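Long-range contact in inorganic pyrophosphatase (Thermus thermophilus, PDB 2PRD), which catalyses the hydrolysis of inorganic pyrophosphate to two phosphate ions, with magnesium as cofactor: residues V8-V16 / L162-A170. Numbering follows the deposited sequence.
Sequences VGDKAPEVV and LEEVRACIA
Pro13 and Leu162 bring the two backbones nearest, their CA atoms 5.9 Å apart, where a loop turns into strand 15-22 and passes one side of helix 158-173. That loop makes a type I turn from Gly9 to Ala12, followed by a cis peptide bond before Pro13, and no hydrogen bond joins it to the helix. The Pro13 ring packs on Val165 and Arg166, neighbours along the helix, with Leu162 about a turn before Arg166. Its CG sits over the centre of one face of the Arg166 guanidinium, 3.5 Å above the plane, while its CB meets Val165 CG1 at 3.9 Å. Leu162 puts CD2 against the carbonyl of Pro13, 3.3 Å from its O. Val165 CG1, placed anti to the backbone N (chi1 -178°), also touches Val16 CG1, and a turn further on Ile169 CD1 meets Val8 CG2 at 4.2 Å, the two side chains crossing at about a right angle. Glu14 OE2 stays 4.2 Å from Arg166 NH2, too far for a salt bridge. With an alanine at Pro13 the guanidinium would probably lose the CG that lies over its face, and the cis peptide would be harder to keep. A largely apolar contact thus lays the C-terminal helix beside the first strand of the pyrophosphatase beta-barrel, with Val89 of strand 84-97 touching both Val16 and Leu162.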
loop_
_atom_site.group_PDB
_atom_site.type_symbol
_atom_site.label_atom_id
_atom_site.label_comp_id
_atom_site.label_asym_id
_atom_site.label_seq_id
_atom_site.Cartn_x
_atom_site.Cartn_y
_atom_site.Cartn_z
ATOM N N VAL A 8 7.741 23.768 -21.908
ATOM C CA VAL A 8 8.434 23.755 -20.624
ATOM C C VAL A 8 7.691 24.534 -19.561
ATOM O O VAL A 8 7.995 24.383 -18.362
ATOM C CB VAL A 8 9.878 24.270 -20.738
ATOM C CG1 VAL A 8 9.844 25.723 -21.149
ATOM C CG2 VAL A 8 10.573 24.104 -19.390
ATOM N N GLY A 9 6.784 25.380 -19.980
ATOM C CA GLY A 9 5.970 26.163 -19.053
ATOM C C GLY A 9 6.266 27.636 -19.058
ATOM O O GLY A 9 7.392 28.080 -19.230
ATOM N N ASP A 10 5.238 28.407 -18.787
ATOM C CA ASP A 10 5.265 29.863 -18.770
ATOM C C ASP A 10 6.036 30.555 -17.676
ATOM O O ASP A 10 6.404 31.736 -17.826
ATOM C CB ASP A 10 3.783 30.340 -18.744
ATOM C CG ASP A 10 3.166 30.088 -20.123
ATOM O OD1 ASP A 10 3.824 30.456 -21.133
ATOM O OD2 ASP A 10 2.045 29.523 -20.164
ATOM N N LYS A 11 6.261 29.866 -16.584
ATOM C CA LYS A 11 6.941 30.383 -15.395
ATOM C C LYS A 11 8.388 29.925 -15.341
ATOM O O LYS A 11 9.062 30.053 -14.319
ATOM C CB LYS A 11 6.179 29.921 -14.137
ATOM C CG LYS A 11 4.710 30.338 -14.117
ATOM C CD LYS A 11 3.994 29.696 -12.938
ATOM C CE LYS A 11 2.602 29.230 -13.372
ATOM N NZ LYS A 11 1.645 29.129 -12.220
ATOM N N ALA A 12 8.777 29.382 -16.487
ATOM C CA ALA A 12 10.136 28.864 -16.650
ATOM C C ALA A 12 11.051 30.081 -16.735
ATOM O O ALA A 12 10.644 31.114 -17.277
ATOM C CB ALA A 12 10.266 28.032 -17.919
ATOM N N PRO A 13 12.240 29.972 -16.223
ATOM C CA PRO A 13 12.816 28.798 -15.580
ATOM C C PRO A 13 12.538 28.584 -14.117
ATOM O O PRO A 13 12.944 27.525 -13.620
ATOM C CB PRO A 13 14.335 29.072 -15.826
ATOM C CG PRO A 13 14.426 30.552 -15.568
ATOM C CD PRO A 13 13.183 31.111 -16.301
ATOM N N GLU A 14 11.899 29.505 -13.430
ATOM C CA GLU A 14 11.641 29.364 -11.988
ATOM C C GLU A 14 10.735 28.186 -11.651
ATOM O O GLU A 14 10.975 27.523 -10.620
ATOM C CB GLU A 14 11.071 30.644 -11.405
ATOM C CG GLU A 14 11.961 31.855 -11.317
ATOM C CD GLU A 14 12.406 32.521 -12.592
ATOM O OE1 GLU A 14 11.745 32.417 -13.656
ATOM O OE2 GLU A 14 13.488 33.195 -12.534
ATOM N N VAL A 15 9.707 27.996 -12.457
ATOM C CA VAL A 15 8.728 26.915 -12.318
ATOM C C VAL A 15 8.622 26.269 -13.689
ATOM O O VAL A 15 8.429 26.948 -14.696
ATOM C CB VAL A 15 7.387 27.370 -11.749
ATOM C CG1 VAL A 15 6.432 26.172 -11.559
ATOM C CG2 VAL A 15 7.514 27.967 -10.331
ATOM N N VAL A 16 8.916 24.962 -13.758
ATOM C CA VAL A 16 8.919 24.239 -15.025
ATOM C C VAL A 16 7.991 23.037 -15.043
ATOM O O VAL A 16 7.583 22.546 -13.992
ATOM C CB VAL A 16 10.348 23.787 -15.363
ATOM C CG1 VAL A 16 11.371 24.931 -15.532
ATOM C CG2 VAL A 16 10.886 22.839 -14.323
ATOM N N LEU A 162 18.933 27.520 -12.209
ATOM C CA LEU A 162 18.170 28.312 -13.177
ATOM C C LEU A 162 18.978 28.570 -14.441
ATOM O O LEU A 162 18.455 28.543 -15.554
ATOM C CB LEU A 162 17.581 29.576 -12.575
ATOM C CG LEU A 162 16.633 29.425 -11.387
ATOM C CD1 LEU A 162 16.315 30.792 -10.814
ATOM C CD2 LEU A 162 15.368 28.657 -11.687
ATOM N N GLU A 163 20.251 28.788 -14.249
ATOM C CA GLU A 163 21.194 29.016 -15.345
ATOM C C GLU A 163 21.272 27.772 -16.202
ATOM O O GLU A 163 21.377 27.904 -17.423
ATOM C CB GLU A 163 22.568 29.402 -14.817
ATOM C CG GLU A 163 22.724 30.860 -14.414
ATOM C CD GLU A 163 22.140 31.791 -15.473
ATOM O OE1 GLU A 163 22.380 31.580 -16.690
ATOM O OE2 GLU A 163 21.419 32.744 -15.082
ATOM N N GLU A 164 21.226 26.605 -15.610
ATOM C CA GLU A 164 21.320 25.344 -16.392
ATOM C C GLU A 164 19.991 25.105 -17.071
ATOM O O GLU A 164 19.897 24.650 -18.222
ATOM C CB GLU A 164 21.706 24.220 -15.452
ATOM C CG GLU A 164 21.545 22.823 -16.027
ATOM C CD GLU A 164 22.773 22.411 -16.811
ATOM O OE1 GLU A 164 23.750 23.192 -16.790
ATOM O OE2 GLU A 164 22.768 21.320 -17.414
ATOM N N VAL A 165 18.932 25.414 -16.308
ATOM C CA VAL A 165 17.594 25.248 -16.969
ATOM C C VAL A 165 17.521 26.087 -18.215
ATOM O O VAL A 165 17.150 25.630 -19.320
ATOM C CB VAL A 165 16.558 25.533 -15.909
ATOM C CG1 VAL A 165 15.172 25.327 -16.501
ATOM C CG2 VAL A 165 16.790 24.596 -14.708
ATOM N N ARG A 166 17.828 27.384 -18.090
ATOM C CA ARG A 166 17.839 28.353 -19.179
ATOM C C ARG A 166 18.697 27.881 -20.353
ATOM O O ARG A 166 18.343 28.074 -21.522
ATOM C CB ARG A 166 18.480 29.662 -18.708
ATOM C CG ARG A 166 17.618 30.672 -18.102
ATOM C CD ARG A 166 18.208 32.056 -17.852
ATOM N NE ARG A 166 17.086 32.894 -17.390
ATOM C CZ ARG A 166 16.669 33.204 -16.190
ATOM N NH1 ARG A 166 17.287 32.770 -15.093
ATOM N NH2 ARG A 166 15.570 33.976 -16.038
ATOM N N ALA A 167 19.875 27.347 -20.036
ATOM C CA ALA A 167 20.784 26.870 -21.079
ATOM C C ALA A 167 20.257 25.645 -21.785
ATOM O O ALA A 167 20.456 25.567 -23.014
ATOM C CB ALA A 167 22.202 26.625 -20.577
ATOM N N CYS A 168 19.572 24.735 -21.138
ATOM C CA CYS A 168 19.058 23.520 -21.805
ATOM C C CYS A 168 17.803 23.880 -22.562
ATOM O O CYS A 168 17.426 23.171 -23.510
ATOM C CB CYS A 168 18.768 22.454 -20.746
ATOM S SG CYS A 168 20.345 21.986 -19.941
ATOM N N ILE A 169 17.239 24.993 -22.139
ATOM C CA ILE A 169 16.006 25.433 -22.875
ATOM C C ILE A 169 16.437 26.010 -24.228
ATOM O O ILE A 169 15.874 25.708 -25.289
ATOM C CB ILE A 169 15.177 26.426 -22.067
ATOM C CG1 ILE A 169 14.409 25.737 -20.936
ATOM C CG2 ILE A 169 14.259 27.270 -22.920
ATOM C CD1 ILE A 169 13.827 26.694 -19.897
ATOM N N ALA A 170 17.476 26.833 -24.166
ATOM C CA ALA A 170 18.016 27.517 -25.338
ATOM C C ALA A 170 18.500 26.504 -26.343
ATOM O O ALA A 170 18.161 26.566 -27.529
ATOM C CB ALA A 170 19.133 28.422 -24.863
#